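Long-range contacts in phosphate-binding protein (Unidentified prokaryotic organism, PDB 3W9V), which binds phosphate and belongs to the PstS family of phosphate-transport proteins: residues Gln11-Thr16 against Asn337-Leu342; Ser62-Thr67 against Leu83-Ser88; Ser304-Asn309 against Asn367-Lys372. The protein carries 1 engineered substitution. All coordinates share one frame; numbering follows the deposited sequence. Where two conformers were deposited one is given.

Interaction 1: residues Gln11-Thr16 against Asn337-Leu342; sequences QKLYLT and NAFVPL
N337 sets the amide end of its side chain against helix 11-14 at the K12-L13 peptide, with ND2 lying 3.4 Å from L13 N. As two donors, these nitrogens can only pack; the same ND2 gives its hydrogen bond to D214 OD2, while the backbone oxygen of D214 accepts K12 NZ. D214 therefore serves both segments. The N337 torsion accounts for this placement: CG stands anti to the residue's own carbonyl carbon (chi1 -80°), sending the amide to the K12-L13 peptide, with K12 CB 3.7 Å from ND2. Beside it, T16 OG1 donates to K12 O at 2.8 Å, the hydroxyl meeting the oxygen at a C=O...donor angle of 146°. T16 and N337 run past one another in opposite directions.

The apolar half belongs to L13 and F339. With CG anti to its backbone N (chi1 172°), L13 brings methyl CD2 obliquely to the ring, 4.1 Å from F339 CD2. N337 O lies over one face of that ring, offset toward its rim. The loop 337-342 begins at a helix end: F339 N bonds I334 O and A338 N bonds E335 O, with positive phi at A338, the Schellman motif that ends helix 331-336.

Interaction 2: residues Ser62-Thr67 against Leu83-Ser88; sequences SKLTAT and LIQVPS
Q85 on strand 83-92 meets the loop that leads into helix 66-75 through its amide oxygen: L64 N donates to Q85 OE1 at 3.0 Å. This bond is nearly straight, with an N-H...O angle of 168°, and it falls in the carbonyl plane on a lone pair (C=O...donor angle 138°). The reach comes from an extended chain, CG anti to the backbone N (chi1 -178°) and the next bond extended too, which carries the amide from the strand to the loop backbone. The L64 side chain runs antiparallel alongside the amide arm, its CG 3.5 Å from Q85 OE1. Beyond the amide, the ends of two leucines meet tip to tip, with L64 CD1 3.6 Å from L83 CD1.

Two waters form the next shell. Water 1 donates both to S62 O and, at 2.8 Å, to Q85 OE1, giving that oxygen a second donor besides L64 N. Water 2 accepts from Q85 NE2 at 2.9 Å and donates to L64 O. Both ends of the amide are thus tied to the loop, one directly and through water, the other through water.

Further out, K36 and L40 of helix 32-41 pack on L64, and F39 and L40 of the same helix on L83. E148 accepts both S62 OG and K63 N, while K63 NZ bonds V274 O and forms a salt bridge with D271. Strand 83-92, an outermost strand of the mixed five-stranded sheet, is held by backbone bonds from I84 and V86 to its neighbour 296-304, so the contact joins a sheet edge to the loop entering helix 66-75 within the PBP-superfamily region. Because L64 N-H can only donate, its bond assigns OE1 and so the amide orientation; the two waters agree with it.

Interaction 3: residues Ser304-Asn309 against Asn367-Lys372; sequences SQCYAN and NVCNGK
A disulfide between C306 and C369 joins the loop after strand 296-304 to the chain's C-terminal tail, the sulfurs 2.1 Å apart. In both cysteines SG stands anti to the carbonyl carbon, and the bridge turns in the left-handed sense with chi3 -75°. The tail's own shape is a type II beta turn from C369 to K372, closed by K372 N donating to C369 O at 2.9 Å, with G371 at positive phi.

Van der Waals packing sits beside the bridge. Q305 and V368 cross at about a right angle, so that methyl CG1 of V368 lies over one face of the Q305 amide, 3.7 Å from NE2. The same methyl lies 4.2 Å from C306 SG. Q305 CG is anti to its backbone N (chi1 -174°) and the chain runs on extended, which brings NE2 to the backbone oxygens of A360 and S362. With an alanine here, those two oxygens would probably lose this donor and the V368 methyl its amide neighbour, opening a gap beside the disulfide.

Polar contacts across the two segments run through water. Water 3 lies 3.0 Å from Y307 O and 2.8 Å from K372 O, although it has more acceptors nearby than protons to give. Within 304-309, S304 OG donates to C306 O. Y307 OH, also bonded to H56 O, accepts S304 N at 3.0 Å with a nearly linear N-H...O angle of 170°.

In the fold
From the N terminus, helix 11-14 comes first, and interaction 1 joins it to the segment following helix 331-336, closing a loop of 320 residues. Interaction 2 lies wholly within that loop, itself closing a short one of 15 residues, mostly helix, between 62-67 and strand 83-92. Interaction 3 opens at 304-309, also before 337-342, but ends in the tail at 367-372, so it crosses interaction 1 and follows interaction 2 in series. Strand 83-92 connects the set: S88 probably hydrogen-bonds Y14 of interaction 1, and L342 packs on the backbone oxygens of P87 and S88, whereas I84 packs on Q305 of interaction 3. Its sheet neighbour 296-304 leads into 304-309, so interactions 2 and 3 start from adjacent strands.

Interaction 1: residues Gln11-Thr16 against Asn337-Leu342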
loop_
_atom_site.group_PDB
_atom_site.type_symbol
_atom_site.label_atom_id
_atom_site.label_comp_id
_atom_site.label_asym_id
_atom_site.label_seq_id
_atom_site.Cartn_x
_atom_site.Cartn_y
_atom_site.Cartn_z
ATOM N N GLN A 11 0.357 -0.889 -9.252
ATOM C CA GLN A 11 0.940 -1.319 -10.517
ATOM C C GLN A 11 0.407 -0.562 -11.733
ATOM O O GLN A 11 1.157 -0.289 -12.663
ATOM C CB GLN A 11 0.817 -2.831 -10.706
ATOM C CG GLN A 11 -0.528 -3.338 -11.162
ATOM C CD GLN A 11 -0.494 -4.828 -11.447
ATOM O OE1 GLN A 11 0.162 -5.593 -10.738
ATOM N NE2 GLN A 11 -1.191 -5.247 -12.495
ATOM N N LYS A 12 -0.872 -0.208 -11.735
ATOM C CA LYS A 12 -1.412 0.503 -12.888
ATOM C C LYS A 12 -0.891 1.937 -12.952
ATOM O O LYS A 12 -0.755 2.506 -14.036
ATOM C CB LYS A 12 -2.935 0.446 -12.902
ATOM C CG LYS A 12 -3.448 -0.982 -13.004
ATOM C CD LYS A 12 -4.923 -1.057 -13.343
ATOM C CE LYS A 12 -5.764 -0.597 -12.180
ATOM N NZ LYS A 12 -7.212 -0.598 -12.525
ATOM N N LEU A 13 -0.581 2.513 -11.796
ATOM C CA LEU A 13 0.093 3.801 -11.781
ATOM C C LEU A 13 1.477 3.696 -12.425
ATOM O O LEU A 13 1.809 4.472 -13.325
ATOM C CB LEU A 13 0.190 4.351 -10.355
ATOM C CG LEU A 13 1.049 5.608 -10.188
ATOM C CD1 LEU A 13 0.485 6.808 -10.945
ATOM C CD2 LEU A 13 1.231 5.932 -8.709
ATOM N N TYR A 14 2.271 2.721 -11.990
ATOM C CA TYR A 14 3.631 2.600 -12.504
ATOM C C TYR A 14 3.679 2.164 -13.966
ATOM O O TYR A 14 4.672 2.405 -14.638
ATOM C CB TYR A 14 4.474 1.668 -11.632
ATOM C CG TYR A 14 4.586 2.122 -10.188
ATOM C CD1 TYR A 14 4.593 3.473 -9.849
ATOM C CD2 TYR A 14 4.664 1.195 -9.163
ATOM C CE1 TYR A 14 4.685 3.875 -8.519
ATOM C CE2 TYR A 14 4.767 1.589 -7.843
ATOM C CZ TYR A 14 4.769 2.928 -7.520
ATOM O OH TYR A 14 4.849 3.343 -6.205
ATOM N N LEU A 15 2.602 1.547 -14.447
ATOM C CA LEU A 15 2.481 1.169 -15.854
ATOM C C LEU A 15 1.967 2.300 -16.744
ATOM O O LEU A 15 1.978 2.177 -17.968
ATOM C CB LEU A 15 1.572 -0.048 -16.002
ATOM C CG LEU A 15 2.155 -1.386 -15.564
ATOM C CD1 LEU A 15 1.066 -2.449 -15.518
ATOM C CD2 LEU A 15 3.272 -1.799 -16.501
ATOM N N THR A 16 1.517 3.397 -16.147
ATOM C CA THR A 16 1.040 4.534 -16.926
ATOM C C THR A 16 2.215 5.196 -17.635
ATOM O O THR A 16 3.232 5.476 -17.005
ATOM C CB THR A 16 0.356 5.559 -16.005
ATOM O OG1 THR A 16 -0.820 4.973 -15.434
ATOM C CG2 THR A 16 -0.037 6.805 -16.771
ATOM N N ASN A 337 -5.138 7.836 -10.881
ATOM C CA ASN A 337 -5.194 6.429 -10.512
ATOM C C ASN A 337 -5.624 6.190 -9.063
ATOM O O ASN A 337 -5.284 5.164 -8.464
ATOM C CB ASN A 337 -3.878 5.724 -10.838
ATOM C CG ASN A 337 -3.781 5.360 -12.301
ATOM O OD1 ASN A 337 -4.003 6.198 -13.185
ATOM N ND2 ASN A 337 -3.494 4.101 -12.572
ATOM N N ALA A 338 -6.382 7.145 -8.531
ATOM C CA ALA A 338 -7.094 7.013 -7.256
ATOM C C ALA A 338 -6.216 7.118 -6.017
ATOM O O ALA A 338 -6.627 6.702 -4.938
ATOM C CB ALA A 338 -7.936 5.724 -7.212
ATOM N N PHE A 339 -5.027 7.693 -6.165
ATOM C CA PHE A 339 -4.097 7.831 -5.052
ATOM C C PHE A 339 -3.944 9.286 -4.621
ATOM O O PHE A 339 -4.458 10.204 -5.268
ATOM C CB PHE A 339 -2.747 7.203 -5.405
ATOM C CG PHE A 339 -2.833 5.734 -5.716
ATOM C CD1 PHE A 339 -3.288 4.837 -4.762
ATOM C CD2 PHE A 339 -2.452 5.248 -6.954
ATOM C CE1 PHE A 339 -3.369 3.484 -5.045
ATOM C CE2 PHE A 339 -2.523 3.899 -7.238
ATOM C CZ PHE A 339 -2.986 3.018 -6.281
ATOM N N VAL A 340 -3.251 9.472 -3.501
ATOM C CA VAL A 340 -3.010 10.789 -2.924
ATOM C C VAL A 340 -1.535 11.138 -3.064
ATOM O O VAL A 340 -0.675 10.397 -2.590
ATOM C CB VAL A 340 -3.396 10.817 -1.430
ATOM C CG1 VAL A 340 -2.974 12.133 -0.782
ATOM C CG2 VAL A 340 -4.891 10.589 -1.262
ATOM N N PRO A 341 -1.231 12.265 -3.724
ATOM C CA PRO A 341 0.171 12.683 -3.794
ATOM C C PRO A 341 0.772 12.919 -2.409
ATOM O O PRO A 341 0.048 13.216 -1.448
ATOM C CB PRO A 341 0.105 13.999 -4.577
ATOM C CG PRO A 341 -1.125 13.864 -5.412
ATOM C CD PRO A 341 -2.104 13.133 -4.531
ATOM N N LEU A 342 2.084 12.773 -2.293
ATOM C CA LEU A 342 2.735 13.142 -1.045
ATOM C C LEU A 342 2.647 14.651 -0.856
ATOM O O LEU A 342 2.748 15.413 -1.819
ATOM C CB LEU A 342 4.199 12.725 -1.033
ATOM C CG LEU A 342 4.463 11.237 -1.204
ATOM C CD1 LEU A 342 5.941 10.981 -1.009
ATOM C CD2 LEU A 342 3.630 10.396 -0.242
#

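Interaction 2: residues Ser62-Thr67 against Leu83-Ser88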
loop_
_atom_site.group_PDB
_atom_site.type_symbol
_atom_site.label_atom_id
_atom_site.label_comp_id
_atom_site.label_asym_id
_atom_site.label_seq_id
_atom_site.Cartn_x
_atom_site.Cartn_y
_atom_site.Cartn_z
ATOM N N SER A 62 4.322 -3.221 1.947
ATOM C CA SER A 62 4.755 -3.876 3.180
ATOM C C SER A 62 6.091 -3.286 3.613
ATOM O O SER A 62 7.041 -3.245 2.828
ATOM C CB SER A 62 4.911 -5.383 2.961
ATOM O OG SER A 62 5.588 -5.992 4.052
ATOM N N LYS A 63 6.169 -2.813 4.854
ATOM C CA LYS A 63 7.418 -2.250 5.346
ATOM C C LYS A 63 8.515 -3.298 5.450
ATOM O O LYS A 63 8.267 -4.475 5.734
ATOM C CB LYS A 63 7.224 -1.580 6.702
ATOM C CG LYS A 63 6.592 -0.218 6.591
ATOM C CD LYS A 63 6.633 0.540 7.896
ATOM C CE LYS A 63 8.042 0.887 8.317
ATOM N NZ LYS A 63 8.050 1.962 9.348
ATOM N N LEU A 64 9.748 -2.867 5.226
ATOM C CA LEU A 64 10.885 -3.734 5.473
ATOM C C LEU A 64 10.959 -4.061 6.962
ATOM O O LEU A 64 10.820 -3.174 7.807
ATOM C CB LEU A 64 12.172 -3.055 5.007
ATOM C CG LEU A 64 12.301 -2.981 3.483
ATOM C CD1 LEU A 64 13.301 -1.912 3.074
ATOM C CD2 LEU A 64 12.713 -4.336 2.930
ATOM N N THR A 65 11.165 -5.334 7.282
ATOM C CA THR A 65 11.246 -5.763 8.673
ATOM C C THR A 65 12.645 -5.552 9.234
ATOM O O THR A 65 13.598 -5.321 8.489
ATOM C CB THR A 65 10.918 -7.248 8.817
ATOM O OG1 THR A 65 11.954 -8.018 8.199
ATOM C CG2 THR A 65 9.575 -7.573 8.166
ATOM N N ALA A 66 12.768 -5.662 10.553
ATOM C CA ALA A 66 14.066 -5.543 11.202
ATOM C C ALA A 66 15.061 -6.559 10.645
ATOM O O ALA A 66 16.217 -6.221 10.393
ATOM C CB ALA A 66 13.927 -5.708 12.707
ATOM N N THR A 67 14.616 -7.797 10.459
ATOM C CA THR A 67 15.479 -8.841 9.921
ATOM C C THR A 67 15.891 -8.533 8.482
ATOM O O THR A 67 17.055 -8.686 8.115
ATOM C CB THR A 67 14.807 -10.230 10.006
ATOM O OG1 THR A 67 14.569 -10.558 11.382
ATOM C CG2 THR A 67 15.696 -11.302 9.396
ATOM N N LEU A 83 20.405 0.707 1.280
ATOM C CA LEU A 83 19.100 0.774 0.656
ATOM C C LEU A 83 18.350 2.016 1.127
ATOM O O LEU A 83 18.623 2.580 2.199
ATOM C CB LEU A 83 18.276 -0.505 0.815
ATOM C CG LEU A 83 17.556 -0.865 2.113
ATOM C CD1 LEU A 83 16.322 -0.003 2.415
ATOM C CD2 LEU A 83 17.148 -2.328 2.039
ATOM N N ILE A 84 17.407 2.416 0.285
ATOM C CA ILE A 84 16.540 3.558 0.490
ATOM C C ILE A 84 15.110 3.040 0.449
ATOM O O ILE A 84 14.736 2.322 -0.489
ATOM C CB ILE A 84 16.747 4.595 -0.638
ATOM C CG1 ILE A 84 18.148 5.202 -0.543
ATOM C CG2 ILE A 84 15.679 5.675 -0.580
ATOM C CD1 ILE A 84 18.557 6.027 -1.759
ATOM N N GLN A 85 14.319 3.379 1.465
ATOM C CA GLN A 85 12.903 3.046 1.504
ATOM C C GLN A 85 12.171 4.363 1.695
ATOM O O GLN A 85 12.396 5.041 2.698
ATOM C CB GLN A 85 12.598 2.111 2.683
ATOM C CG GLN A 85 11.136 1.683 2.770
ATOM C CD GLN A 85 10.829 0.784 3.964
ATOM O OE1 GLN A 85 10.160 -0.244 3.820
ATOM N NE2 GLN A 85 11.296 1.180 5.153
ATOM N N VAL A 86 11.311 4.738 0.748
ATOM C CA VAL A 86 10.579 5.997 0.846
ATOM C C VAL A 86 9.134 5.820 0.419
ATOM O O VAL A 86 8.832 4.997 -0.446
ATOM C CB VAL A 86 11.212 7.116 -0.035
ATOM C CG1 VAL A 86 12.514 7.609 0.565
ATOM C CG2 VAL A 86 11.403 6.650 -1.480
ATOM N N PRO A 87 8.230 6.633 0.987
ATOM C CA PRO A 87 6.858 6.574 0.487
ATOM C C PRO A 87 6.822 7.029 -0.963
ATOM O O PRO A 87 7.603 7.899 -1.369
ATOM C CB PRO A 87 6.123 7.585 1.367
ATOM C CG PRO A 87 7.179 8.564 1.755
ATOM C CD PRO A 87 8.424 7.743 1.936
ATOM N N SER A 88 5.911 6.437 -1.725
ATOM C CA SER A 88 5.691 6.801 -3.108
ATOM C C SER A 88 4.438 7.666 -3.220
ATOM O O SER A 88 4.484 8.797 -3.721
ATOM C CB SER A 88 5.511 5.528 -3.931
ATOM O OG SER A 88 5.251 5.868 -5.280
HETATM O O HOH W 1 8.075 -0.738 1.980
HETATM O O HOH W 2 10.934 -0.464 7.511
#

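Interaction 3: residues Ser304-Asn309 against Asn367-Lys372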
loop_
_atom_site.group_PDB
_atom_site.type_symbol
_atom_site.label_atom_id
_atom_site.label_comp_id
_atom_site.label_asym_id
_atom_site.label_seq_id
_atom_site.Cartn_x
_atom_site.Cartn_y
_atom_site.Cartn_z
ATOM N N SER A 304 18.376 1.457 -4.278
ATOM C CA SER A 304 19.728 1.550 -3.744
ATOM C C SER A 304 20.236 2.991 -3.792
ATOM O O SER A 304 19.896 3.742 -4.704
ATOM C CB SER A 304 20.671 0.669 -4.561
ATOM O OG SER A 304 21.983 0.701 -4.025
ATOM N N GLN A 305 21.075 3.368 -2.831
ATOM C CA GLN A 305 21.775 4.646 -2.922
ATOM C C GLN A 305 22.790 4.630 -4.067
ATOM O O GLN A 305 23.070 5.662 -4.670
ATOM C CB GLN A 305 22.487 5.005 -1.611
ATOM C CG GLN A 305 23.084 6.407 -1.660
ATOM C CD GLN A 305 23.823 6.821 -0.405
ATOM O OE1 GLN A 305 23.808 6.126 0.616
ATOM N NE2 GLN A 305 24.478 7.978 -0.479
ATOM N N CYS A 306 23.329 3.450 -4.365
ATOM C CA CYS A 306 24.438 3.322 -5.301
ATOM C C CYS A 306 24.165 2.285 -6.384
ATOM O O CYS A 306 23.655 1.190 -6.104
ATOM C CB CYS A 306 25.725 2.939 -4.563
ATOM S SG CYS A 306 26.214 4.026 -3.210
ATOM N N TYR A 307 24.537 2.641 -7.609
ATOM C CA TYR A 307 24.455 1.764 -8.770
ATOM C C TYR A 307 25.815 1.743 -9.452
ATOM O O TYR A 307 26.445 2.789 -9.617
ATOM C CB TYR A 307 23.347 2.236 -9.737
ATOM C CG TYR A 307 21.986 2.035 -9.128
ATOM C CD1 TYR A 307 21.341 0.817 -9.235
ATOM C CD2 TYR A 307 21.378 3.038 -8.384
ATOM C CE1 TYR A 307 20.108 0.602 -8.639
ATOM C CE2 TYR A 307 20.145 2.837 -7.787
ATOM C CZ TYR A 307 19.516 1.614 -7.915
ATOM O OH TYR A 307 18.293 1.413 -7.302
ATOM N N ALA A 308 26.275 0.558 -9.835
ATOM C CA ALA A 308 27.572 0.427 -10.488
ATOM C C ALA A 308 27.623 1.188 -11.808
ATOM O O ALA A 308 28.672 1.705 -12.196
ATOM C CB ALA A 308 27.900 -1.029 -10.714
ATOM N N ASN A 309 26.489 1.245 -12.497
ATOM C CA ASN A 309 26.413 1.891 -13.799
ATOM C C ASN A 309 26.007 3.357 -13.663
ATOM O O ASN A 309 24.977 3.671 -13.055
ATOM C CB ASN A 309 25.422 1.133 -14.678
ATOM C CG ASN A 309 25.343 1.693 -16.071
ATOM O OD1 ASN A 309 24.665 2.688 -16.309
ATOM N ND2 ASN A 309 26.044 1.059 -17.006
ATOM N N ASN A 367 31.297 10.402 -3.050
ATOM C CA ASN A 367 32.140 10.014 -1.928
ATOM C C ASN A 367 31.697 8.666 -1.369
ATOM O O ASN A 367 32.519 7.811 -1.054
ATOM C CB ASN A 367 32.089 11.096 -0.844
ATOM C CG ASN A 367 33.218 10.983 0.163
ATOM O OD1 ASN A 367 34.245 10.355 -0.096
ATOM N ND2 ASN A 367 33.040 11.617 1.318
ATOM N N VAL A 368 30.384 8.478 -1.268
ATOM C CA VAL A 368 29.816 7.249 -0.723
ATOM C C VAL A 368 29.862 6.105 -1.725
ATOM O O VAL A 368 30.241 4.979 -1.389
ATOM C CB VAL A 368 28.345 7.464 -0.316
ATOM C CG1 VAL A 368 27.685 6.139 0.049
ATOM C CG2 VAL A 368 28.252 8.454 0.829
ATOM N N CYS A 369 29.471 6.392 -2.960
ATOM C CA CYS A 369 29.279 5.335 -3.941
ATOM C C CYS A 369 30.550 5.027 -4.710
ATOM O O CYS A 369 30.543 4.200 -5.617
ATOM C CB CYS A 369 28.135 5.680 -4.893
ATOM S SG CYS A 369 26.549 5.873 -4.044
ATOM N N ASN A 370 31.635 5.695 -4.322
ATOM C CA ASN A 370 32.967 5.431 -4.855
ATOM C C ASN A 370 33.289 3.937 -4.848
ATOM O O ASN A 370 33.529 3.351 -3.794
ATOM C CB ASN A 370 34.014 6.205 -4.042
ATOM C CG ASN A 370 35.384 6.227 -4.706
ATOM O OD1 ASN A 370 35.882 5.205 -5.177
ATOM N ND2 ASN A 370 36.000 7.405 -4.741
ATOM N N GLY A 371 33.273 3.332 -6.031
ATOM C CA GLY A 371 33.633 1.933 -6.195
ATOM C C GLY A 371 32.576 0.935 -5.752
ATOM O O GLY A 371 32.877 -0.243 -5.549
ATOM N N LYS A 372 31.338 1.398 -5.608
ATOM C CA LYS A 372 30.262 0.552 -5.100
ATOM C C LYS A 372 29.006 0.636 -5.953
ATOM O O LYS A 372 28.904 1.464 -6.858
ATOM C CB LYS A 372 29.911 0.951 -3.670
ATOM C CG LYS A 372 31.078 0.892 -2.716
ATOM C CD LYS A 372 30.661 1.274 -1.316
ATOM C CE LYS A 372 31.798 1.039 -0.347
ATOM N NZ LYS A 372 31.406 1.373 1.045
HETATM O O HOH W 3 28.502 4.054 -7.888
#